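Putative glucoamylase (Bacteroides uniformis, PDB 4GL3) probably hydrolyses glycosidic bonds in a carbohydrate, although its natural substrate is not established. Local coordinates at residues 25-29 and 356-360; 41-46 and 374-378; 193-197 and 271-275. All coordinates share one frame; numbering follows the deposited sequence.

Contacts 1 and 2 are neighbours, their centres 11 Å apart, and hold the same elements: helix 15-27 with the loop after it, and the region from strand 356-357 to the start of helix 378-393. Both are partly buried; they meet where Tyr-29 OH lies 2.6 Å from His-42 O, a probable hydrogen bond. Contact 1 relies on side chains gripping a turn, whereas contact 2 is mainly backbone pairing. Contact 3 is buried, on the other side of the chain's centre and about 12 Å from contact 2 at the nearest atoms. It joins a loop to helix 271-288 through rings and one bridging water, without direct hydrogen bonds.

Contact 1. Residues 25-29 and 356-360; sequences QTFRY and WGEYG
Gln-25 lays its aliphatic part against the six-membered ring of Trp-356, with CG 3.5 Å from CZ2 and CB equally close to the same ring. CG stands opposite the backbone N about the first torsion (chi1 -163°), and a bend at chi2 turns the amide toward the type I turn 357-360, which links the short antiparallel strands 356-357 and 360-361 into a beta hairpin. There NE2 donates to Gly-357 O at 3.1 Å in an almost straight bond (170° at the hydrogen). The acceptor lies in the plane of the amide, yet NE2 itself stands well above the carbonyl plane. Gly-360 N, closing the turn, reaches the same oxygen from the opposite face, so two N-H groups grip it. Arg-28 runs extended from CG to NE and brings NH1 to 3.1 Å from Glu-358 O, on a lone pair in the carbonyl plane; a longer salt bridge joins NH1 to Glu-358 OE1 at 3.5 Å. Gln-25 OE1 sits 3.3 Å above the centre of the guanidinium. Tyr-29 directs its edge at a face of Tyr-359, a T-shaped pair with centroids 5.8 Å apart and planes at 85°. Glu-358 CG covers the opposite face of Tyr-359. Thr-26 CA adds a C-H...O contact to Tyr-359 O at 3.4 Å, and Phe-33 meets both tyrosine rings. Two turn carbonyls thus receive side-chain N-H groups, while Glu-358 and Gln-25 OE1 probably both favour the arginine's positive charge; residues 25-29 are joined to the hairpin by polar grips and aromatic packing.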
loop_
_atom_site.group_PDB
_atom_site.type_symbol
_atom_site.label_atom_id
_atom_site.label_comp_id
_atom_site.label_asym_id
_atom_site.label_seq_id
_atom_site.Cartn_x
_atom_site.Cartn_y
_atom_site.Cartn_z
ATOM N N GLN A 25 -1.166 17.930 -4.310
ATOM C CA GLN A 25 -1.888 17.667 -5.547
ATOM C C GLN A 25 -2.466 16.244 -5.543
ATOM O O GLN A 25 -3.617 16.039 -5.947
ATOM C CB GLN A 25 -0.994 17.869 -6.780
ATOM C CG GLN A 25 -1.780 18.024 -8.091
ATOM C CD GLN A 25 -2.057 19.470 -8.429
ATOM O OE1 GLN A 25 -2.071 20.335 -7.546
ATOM N NE2 GLN A 25 -2.252 19.747 -9.696
ATOM N N THR A 26 -1.685 15.279 -5.064
ATOM C CA THR A 26 -2.105 13.884 -5.036
ATOM C C THR A 26 -3.238 13.697 -4.013
ATOM O O THR A 26 -4.121 12.864 -4.187
ATOM C CB THR A 26 -0.881 12.944 -4.803
ATOM O OG1 THR A 26 0.196 13.330 -5.695
ATOM C CG2 THR A 26 -1.231 11.462 -5.041
ATOM N N PHE A 27 -3.202 14.476 -2.944
ATOM C CA PHE A 27 -4.201 14.412 -1.881
ATOM C C PHE A 27 -5.621 14.645 -2.437
ATOM O O PHE A 27 -6.605 14.109 -1.912
ATOM C CB PHE A 27 -3.837 15.404 -0.770
ATOM C CG PHE A 27 -4.821 15.473 0.360
ATOM C CD1 PHE A 27 -4.857 14.486 1.320
ATOM C CD2 PHE A 27 -5.682 16.538 0.472
ATOM C CE1 PHE A 27 -5.751 14.558 2.377
ATOM C CE2 PHE A 27 -6.594 16.620 1.515
ATOM C CZ PHE A 27 -6.622 15.625 2.481
ATOM N N ARG A 28 -5.722 15.445 -3.488
ATOM C CA ARG A 28 -7.005 15.691 -4.146
ATOM C C ARG A 28 -7.725 14.377 -4.536
ATOM O O ARG A 28 -8.937 14.345 -4.535
ATOM C CB ARG A 28 -6.821 16.540 -5.407
ATOM C CG ARG A 28 -6.532 18.012 -5.186
ATOM C CD ARG A 28 -6.030 18.618 -6.484
ATOM N NE ARG A 28 -5.734 20.044 -6.431
ATOM C CZ ARG A 28 -5.423 20.784 -7.497
ATOM N NH1 ARG A 28 -5.343 20.229 -8.717
ATOM N NH2 ARG A 28 -5.213 22.082 -7.357
ATOM N N TYR A 29 -6.965 13.347 -4.908
ATOM C CA TYR A 29 -7.543 12.073 -5.320
ATOM C C TYR A 29 -8.395 11.461 -4.185
ATOM O O TYR A 29 -9.395 10.824 -4.451
ATOM C CB TYR A 29 -6.451 11.077 -5.779
ATOM C CG TYR A 29 -7.010 9.827 -6.423
ATOM C CD1 TYR A 29 -7.431 8.743 -5.641
ATOM C CD2 TYR A 29 -7.172 9.738 -7.812
ATOM C CE1 TYR A 29 -7.985 7.608 -6.206
ATOM C CE2 TYR A 29 -7.735 8.591 -8.399
ATOM C CZ TYR A 29 -8.130 7.520 -7.596
ATOM O OH TYR A 29 -8.703 6.381 -8.150
ATOM N N TRP A 356 2.060 15.483 -15.465
ATOM C CA TRP A 356 1.522 16.103 -14.235
ATOM C C TRP A 356 0.139 16.614 -14.553
ATOM O O TRP A 356 -0.035 17.255 -15.556
ATOM C CB TRP A 356 2.412 17.289 -13.824
ATOM C CG TRP A 356 1.932 18.088 -12.644
ATOM C CD1 TRP A 356 1.307 19.295 -12.672
ATOM C CD2 TRP A 356 2.073 17.736 -11.260
ATOM N NE1 TRP A 356 1.029 19.713 -11.382
ATOM C CE2 TRP A 356 1.500 18.771 -10.503
ATOM C CE3 TRP A 356 2.650 16.650 -10.594
ATOM C CZ2 TRP A 356 1.478 18.756 -9.110
ATOM C CZ3 TRP A 356 2.633 16.632 -9.217
ATOM C CH2 TRP A 356 2.060 17.680 -8.480
ATOM N N GLY A 357 -0.835 16.390 -13.697
ATOM C CA GLY A 357 -2.180 16.932 -13.968
ATOM C C GLY A 357 -2.945 17.083 -12.672
ATOM O O GLY A 357 -2.354 17.237 -11.593
ATOM N N GLU A 358 -4.262 16.998 -12.774
ATOM C CA GLU A 358 -5.160 17.334 -11.688
ATOM C C GLU A 358 -4.884 16.622 -10.362
ATOM O O GLU A 358 -4.994 17.238 -9.314
ATOM C CB GLU A 358 -6.594 17.069 -12.131
ATOM C CG GLU A 358 -7.641 17.302 -11.052
ATOM C CD GLU A 358 -7.918 18.761 -10.731
ATOM O OE1 GLU A 358 -7.437 19.685 -11.451
ATOM O OE2 GLU A 358 -8.669 18.966 -9.739
ATOM N N TYR A 359 -4.529 15.338 -10.401
ATOM C CA TYR A 359 -4.376 14.524 -9.179
ATOM C C TYR A 359 -2.922 14.114 -8.961
ATOM O O TYR A 359 -2.634 13.085 -8.342
ATOM C CB TYR A 359 -5.288 13.277 -9.226
ATOM C CG TYR A 359 -6.758 13.617 -9.325
ATOM C CD1 TYR A 359 -7.388 14.309 -8.315
ATOM C CD2 TYR A 359 -7.514 13.267 -10.447
ATOM C CE1 TYR A 359 -8.721 14.656 -8.391
ATOM C CE2 TYR A 359 -8.853 13.601 -10.532
ATOM C CZ TYR A 359 -9.446 14.295 -9.487
ATOM O OH TYR A 359 -10.759 14.668 -9.528
ATOM N N GLY A 360 -2.006 14.915 -9.486
ATOM C CA GLY A 360 -0.592 14.621 -9.381
ATOM C C GLY A 360 0.017 14.062 -10.652
ATOM O O GLY A 360 -0.369 14.436 -11.775
#

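Contact 2. Residues 41-46 and 374-378; sequences AHERSN and PSYLA
Ala-41 starts the contact by meeting Ala-378 methyl to methyl, CB to CB at 4.2 Å. His-42 brings its carbonyl O to 3.3 Å from Ala-378 CB, while its imidazole leads elsewhere and stacks with His-35 and Phe-33. At Glu-43 the backbone pairing begins: its O accepts from Ala-378 N at 3.1 Å. Arg-44 faces Leu-377 in a single antiparallel bridge, as a non-hydrogen-bonded pair flanked by two backbone bonds. Their side chains run alongside each other in the same direction, with Leu-377 CD1 3.5 Å above the guanidinium plane, offset toward its rim. A bend at chi3 turns the arginine so that NH1 donates to Asn-46 OD1 at 3.0 Å, nearly straight (169°), with the oxygen in the guanidinium plane and the nitrogen on a lone pair. NH1 also forms a salt bridge with Asp-307, whose carboxylate is hydrogen-bonded to Ser-375 OG as well. Ser-45 closes the pairing with both backbone and side chain. Its N donates to Tyr-376 O at 2.9 Å, and OG, set between its own N and carbonyl carbon (chi1 58°), accepts from Tyr-376 N at 3.0 Å. A water that donates to Pro-374 O lies close beside this hydroxyl. Asn-46 ends the contact, its OD1 3.5 Å from Ser-375 CB. The pairing joins the loop between helix 15-27 and strand 51-53 to the one that follows strand 371-372, ending where Leu-377 takes the N-cap position of helix 378-393; Ala-41 also bonds through its backbone to Thr-53 of strand 51-53.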
loop_
_atom_site.group_PDB
_atom_site.type_symbol
_atom_site.label_atom_id
_atom_site.label_comp_id
_atom_site.label_asym_id
_atom_site.label_seq_id
_atom_site.Cartn_x
_atom_site.Cartn_y
_atom_site.Cartn_z
ATOM N N ALA A 41 -12.272 5.706 -1.678
ATOM C CA ALA A 41 -11.514 6.039 -2.877
ATOM C C ALA A 41 -11.985 5.230 -4.070
ATOM O O ALA A 41 -12.297 4.027 -3.960
ATOM C CB ALA A 41 -10.018 5.783 -2.625
ATOM N N HIS A 42 -12.091 5.889 -5.211
ATOM C CA HIS A 42 -12.262 5.207 -6.483
ATOM C C HIS A 42 -11.017 4.357 -6.795
ATOM O O HIS A 42 -9.877 4.734 -6.468
ATOM C CB HIS A 42 -12.428 6.198 -7.636
ATOM C CG HIS A 42 -13.771 6.822 -7.734
ATOM N ND1 HIS A 42 -14.102 7.993 -7.083
ATOM C CD2 HIS A 42 -14.854 6.472 -8.456
ATOM C CE1 HIS A 42 -15.349 8.308 -7.372
ATOM N NE2 HIS A 42 -15.827 7.401 -8.203
ATOM N N GLU A 43 -11.222 3.231 -7.474
ATOM C CA GLU A 43 -10.111 2.410 -7.907
ATOM C C GLU A 43 -9.249 3.182 -8.897
ATOM O O GLU A 43 -8.021 3.043 -8.901
ATOM C CB GLU A 43 -10.619 1.085 -8.546
ATOM C CG GLU A 43 -9.621 0.316 -9.446
ATOM C CD GLU A 43 -8.486 -0.541 -8.769
ATOM O OE1 GLU A 43 -8.534 -1.008 -7.545
ATOM O OE2 GLU A 43 -7.488 -0.772 -9.552
ATOM N N ARG A 44 -9.902 3.949 -9.764
ATOM C CA ARG A 44 -9.189 4.731 -10.804
ATOM C C ARG A 44 -10.046 5.947 -11.223
ATOM O O ARG A 44 -11.245 5.980 -10.950
ATOM C CB ARG A 44 -8.860 3.856 -12.037
ATOM C CG ARG A 44 -10.105 3.258 -12.705
ATOM C CD ARG A 44 -9.826 2.472 -13.985
ATOM N NE ARG A 44 -8.722 1.518 -13.868
ATOM C CZ ARG A 44 -7.516 1.627 -14.452
ATOM N NH1 ARG A 44 -7.173 2.689 -15.200
ATOM N NH2 ARG A 44 -6.627 0.657 -14.260
ATOM N N SER A 45 -9.423 6.932 -11.877
ATOM C CA SER A 45 -10.086 8.114 -12.328
ATOM C C SER A 45 -10.837 7.878 -13.634
ATOM O O SER A 45 -11.611 8.723 -14.028
ATOM C CB SER A 45 -9.044 9.228 -12.549
ATOM O OG SER A 45 -8.044 8.818 -13.497
ATOM N N ASN A 46 -10.594 6.787 -14.348
ATOM C CA ASN A 46 -11.255 6.594 -15.656
ATOM C C ASN A 46 -11.992 5.228 -15.713
ATOM O O ASN A 46 -11.923 4.516 -16.699
ATOM C CB ASN A 46 -10.243 6.776 -16.807
ATOM C CG ASN A 46 -9.113 5.740 -16.783
ATOM O OD1 ASN A 46 -8.834 5.113 -15.745
ATOM N ND2 ASN A 46 -8.422 5.586 -17.935
ATOM N N PRO A 374 -3.596 8.094 -19.219
ATOM C CA PRO A 374 -4.578 9.103 -18.944
ATOM C C PRO A 374 -5.120 8.980 -17.509
ATOM O O PRO A 374 -5.965 9.752 -17.128
ATOM C CB PRO A 374 -5.691 8.777 -19.966
ATOM C CG PRO A 374 -5.672 7.281 -20.011
ATOM C CD PRO A 374 -4.206 6.908 -19.874
ATOM N N SER A 375 -4.642 8.032 -16.715
ATOM C CA SER A 375 -5.311 7.647 -15.516
ATOM C C SER A 375 -4.508 7.990 -14.260
ATOM O O SER A 375 -3.299 8.232 -14.290
ATOM C CB SER A 375 -5.482 6.115 -15.532
ATOM O OG SER A 375 -4.216 5.547 -15.789
ATOM N N TYR A 376 -5.232 7.970 -13.165
ATOM C CA TYR A 376 -4.705 7.873 -11.805
ATOM C C TYR A 376 -5.383 6.688 -11.104
ATOM O O TYR A 376 -6.600 6.474 -11.270
ATOM C CB TYR A 376 -5.068 9.129 -11.012
ATOM C CG TYR A 376 -4.636 10.401 -11.631
ATOM C CD1 TYR A 376 -5.423 11.049 -12.549
ATOM C CD2 TYR A 376 -3.388 10.950 -11.311
ATOM C CE1 TYR A 376 -5.001 12.253 -13.122
ATOM C CE2 TYR A 376 -2.956 12.119 -11.882
ATOM C CZ TYR A 376 -3.759 12.767 -12.785
ATOM O OH TYR A 376 -3.305 13.947 -13.349
ATOM N N LEU A 377 -4.618 5.948 -10.315
ATOM C CA LEU A 377 -5.107 4.795 -9.555
ATOM C C LEU A 377 -4.894 5.024 -8.065
ATOM O O LEU A 377 -3.808 5.443 -7.641
ATOM C CB LEU A 377 -4.355 3.528 -9.979
ATOM C CG LEU A 377 -4.824 2.768 -11.217
ATOM C CD1 LEU A 377 -4.893 3.660 -12.442
ATOM C CD2 LEU A 377 -3.884 1.557 -11.472
ATOM N N ALA A 378 -5.910 4.706 -7.259
ATOM C CA ALA A 378 -5.775 4.790 -5.790
ATOM C C ALA A 378 -4.523 4.107 -5.278
ATOM O O ALA A 378 -3.839 4.628 -4.382
ATOM C CB ALA A 378 -6.984 4.172 -5.068
HETATM O O HOH W 1 -8.277 10.013 -15.722
#

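Contact 3. Residues 193-197 and 271-275; sequences HNECH and YEEQM
The loop that leads into helix 197-205 packs here against the first turn of helix 271-288, and His-193 and His-197 of the loop converge on Tyr-271 of the helix in the buried interior. His-197 and the tyrosine reach out to each other across the contact, which places His-197 CE1 3.6 Å from Tyr-271 CZ. The two ring planes are tilted by 40° to each other. Both imidazole nitrogens have partners elsewhere, ND1 at Tyr-256 OH and NE2 at Tyr-216 OH, and Trp-220 lies nearly parallel to the ring. His-193 meets the edge of the Tyr-271 ring, CE1 to CE1 at 4.0 Å. Its CG is turned away from the backbone N (chi1 -178°), so that the imidazole extends toward the helix. A water then bridges the two side chains: it lies in the imidazole plane 2.9 Å from His-193 ND1 and donates to Tyr-271 OH at 2.8 Å. This water also stands over one face of the His-197 ring, offset toward the rim. The same tyrosine oxygen is hydrogen-bonded to Asp-266. Gln-274 runs antiparallel to His-193 and passes beside it, with NE2 4.1 Å from CD2; its OE1 is held by the backbone N of Leu-239 in strand 235-239. The methyl CE of Met-275, a selenomethionine, comes near His-193 NE2 at 4.4 Å. Within the loop, Asn-194 OD1 accepts from Cys-196 N in an Asx turn. Chemically, loop and helix are joined by ring packing and a shared water; the two bonds at ND1 and NE2 fix the turn of the His-197 ring, while Tyr-271 OH, accepting from the water, probably gives its own proton to Asp-266.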
loop_
_atom_site.group_PDB
_atom_site.type_symbol
_atom_site.label_atom_id
_atom_site.label_comp_id
_atom_site.label_asym_id
_atom_site.label_seq_id
_atom_site.Cartn_x
_atom_site.Cartn_y
_atom_site.Cartn_z
ATOM N N HIS A 193 7.964 -13.805 -0.594
ATOM C CA HIS A 193 7.893 -12.459 -0.004
ATOM C C HIS A 193 7.362 -11.513 -1.078
ATOM O O HIS A 193 8.057 -11.206 -2.048
ATOM C CB HIS A 193 9.253 -11.940 0.491
ATOM C CG HIS A 193 9.157 -10.583 1.125
ATOM N ND1 HIS A 193 8.826 -10.406 2.451
ATOM C CD2 HIS A 193 9.266 -9.342 0.592
ATOM C CE1 HIS A 193 8.739 -9.114 2.709
ATOM N NE2 HIS A 193 9.026 -8.445 1.604
ATOM N N ASN A 194 6.114 -11.111 -0.908
ATOM C CA ASN A 194 5.434 -10.191 -1.817
ATOM C C ASN A 194 4.868 -9.008 -1.040
ATOM O O ASN A 194 5.433 -8.633 -0.019
ATOM C CB ASN A 194 4.388 -10.936 -2.660
ATOM C CG ASN A 194 3.273 -11.545 -1.841
ATOM O OD1 ASN A 194 3.131 -11.287 -0.659
ATOM N ND2 ASN A 194 2.498 -12.405 -2.479
ATOM N N GLU A 195 3.771 -8.409 -1.510
ATOM C CA GLU A 195 3.187 -7.245 -0.855
ATOM C C GLU A 195 2.359 -7.567 0.369
ATOM O O GLU A 195 1.922 -6.631 1.033
ATOM C CB GLU A 195 2.298 -6.445 -1.846
ATOM C CG GLU A 195 0.931 -7.102 -2.165
ATOM C CD GLU A 195 0.936 -8.045 -3.364
ATOM O OE1 GLU A 195 1.914 -8.793 -3.549
ATOM O OE2 GLU A 195 -0.081 -8.068 -4.097
ATOM N N CYS A 196 2.124 -8.852 0.684
ATOM C CA CYS A 196 1.115 -9.205 1.697
ATOM C C CYS A 196 1.624 -9.464 3.120
ATOM O O CYS A 196 0.929 -10.080 3.901
ATOM C CB CYS A 196 0.432 -10.477 1.215
ATOM S SG CYS A 196 -0.280 -10.370 -0.419
ATOM N N HIS A 197 2.848 -9.066 3.446
ATOM C CA HIS A 197 3.440 -9.356 4.764
ATOM C C HIS A 197 2.504 -8.987 5.939
ATOM O O HIS A 197 2.365 -9.734 6.959
ATOM C CB HIS A 197 4.781 -8.603 4.874
ATOM C CG HIS A 197 5.708 -9.116 5.928
ATOM N ND1 HIS A 197 6.866 -8.447 6.264
ATOM C CD2 HIS A 197 5.672 -10.230 6.701
ATOM C CE1 HIS A 197 7.506 -9.134 7.200
ATOM N NE2 HIS A 197 6.815 -10.230 7.467
ATOM N N TYR A 271 14.699 -6.134 7.514
ATOM C CA TYR A 271 13.749 -5.585 6.550
ATOM C C TYR A 271 14.179 -4.246 6.002
ATOM O O TYR A 271 13.820 -3.901 4.878
ATOM C CB TYR A 271 12.326 -5.570 7.091
ATOM C CG TYR A 271 11.814 -6.994 7.131
ATOM C CD1 TYR A 271 11.344 -7.613 5.984
ATOM C CD2 TYR A 271 11.910 -7.765 8.293
ATOM C CE1 TYR A 271 10.950 -8.951 5.989
ATOM C CE2 TYR A 271 11.499 -9.096 8.308
ATOM C CZ TYR A 271 11.032 -9.686 7.147
ATOM O OH TYR A 271 10.655 -11.019 7.156
ATOM N N GLU A 272 14.983 -3.508 6.754
ATOM C CA GLU A 272 15.533 -2.272 6.233
ATOM C C GLU A 272 16.477 -2.564 5.047
ATOM O O GLU A 272 16.450 -1.859 4.029
ATOM C CB GLU A 272 16.291 -1.514 7.322
ATOM C CG GLU A 272 16.724 -0.120 6.890
ATOM C CD GLU A 272 17.293 0.709 8.055
ATOM O OE1 GLU A 272 17.366 0.215 9.214
ATOM O OE2 GLU A 272 17.662 1.855 7.798
ATOM N N GLU A 273 17.326 -3.568 5.209
ATOM C CA GLU A 273 18.186 -4.038 4.131
ATOM C C GLU A 273 17.335 -4.496 2.932
ATOM O O GLU A 273 17.647 -4.171 1.795
ATOM C CB GLU A 273 19.064 -5.194 4.611
ATOM C CG GLU A 273 20.161 -5.569 3.629
ATOM C CD GLU A 273 20.903 -6.883 3.959
ATOM O OE1 GLU A 273 20.556 -7.608 4.936
ATOM O OE2 GLU A 273 21.855 -7.208 3.206
ATOM N N GLN A 274 16.253 -5.233 3.184
ATOM C CA GLN A 274 15.406 -5.732 2.107
ATOM C C GLN A 274 14.885 -4.565 1.251
ATOM O O GLN A 274 14.930 -4.629 -0.002
ATOM C CB GLN A 274 14.205 -6.540 2.654
ATOM C CG GLN A 274 13.188 -6.994 1.580
ATOM C CD GLN A 274 13.757 -7.992 0.569
ATOM O OE1 GLN A 274 14.798 -8.621 0.818
ATOM N NE2 GLN A 274 13.059 -8.167 -0.571
HETATM N N MSE A 275 14.366 -3.523 1.917
HETATM C CA MSE A 275 13.660 -2.445 1.196
HETATM C C MSE A 275 14.685 -1.632 0.382
HETATM O O MSE A 275 14.435 -1.288 -0.781
HETATM C CB MSE A 275 12.885 -1.517 2.125
HETATM C CG MSE A 275 11.837 -2.154 2.976
HETATM SE SE MSE A 275 10.774 -3.446 2.052
HETATM C CE MSE A 275 10.667 -4.806 3.453
HETATM O O HOH W 2 8.847 -11.568 5.152
#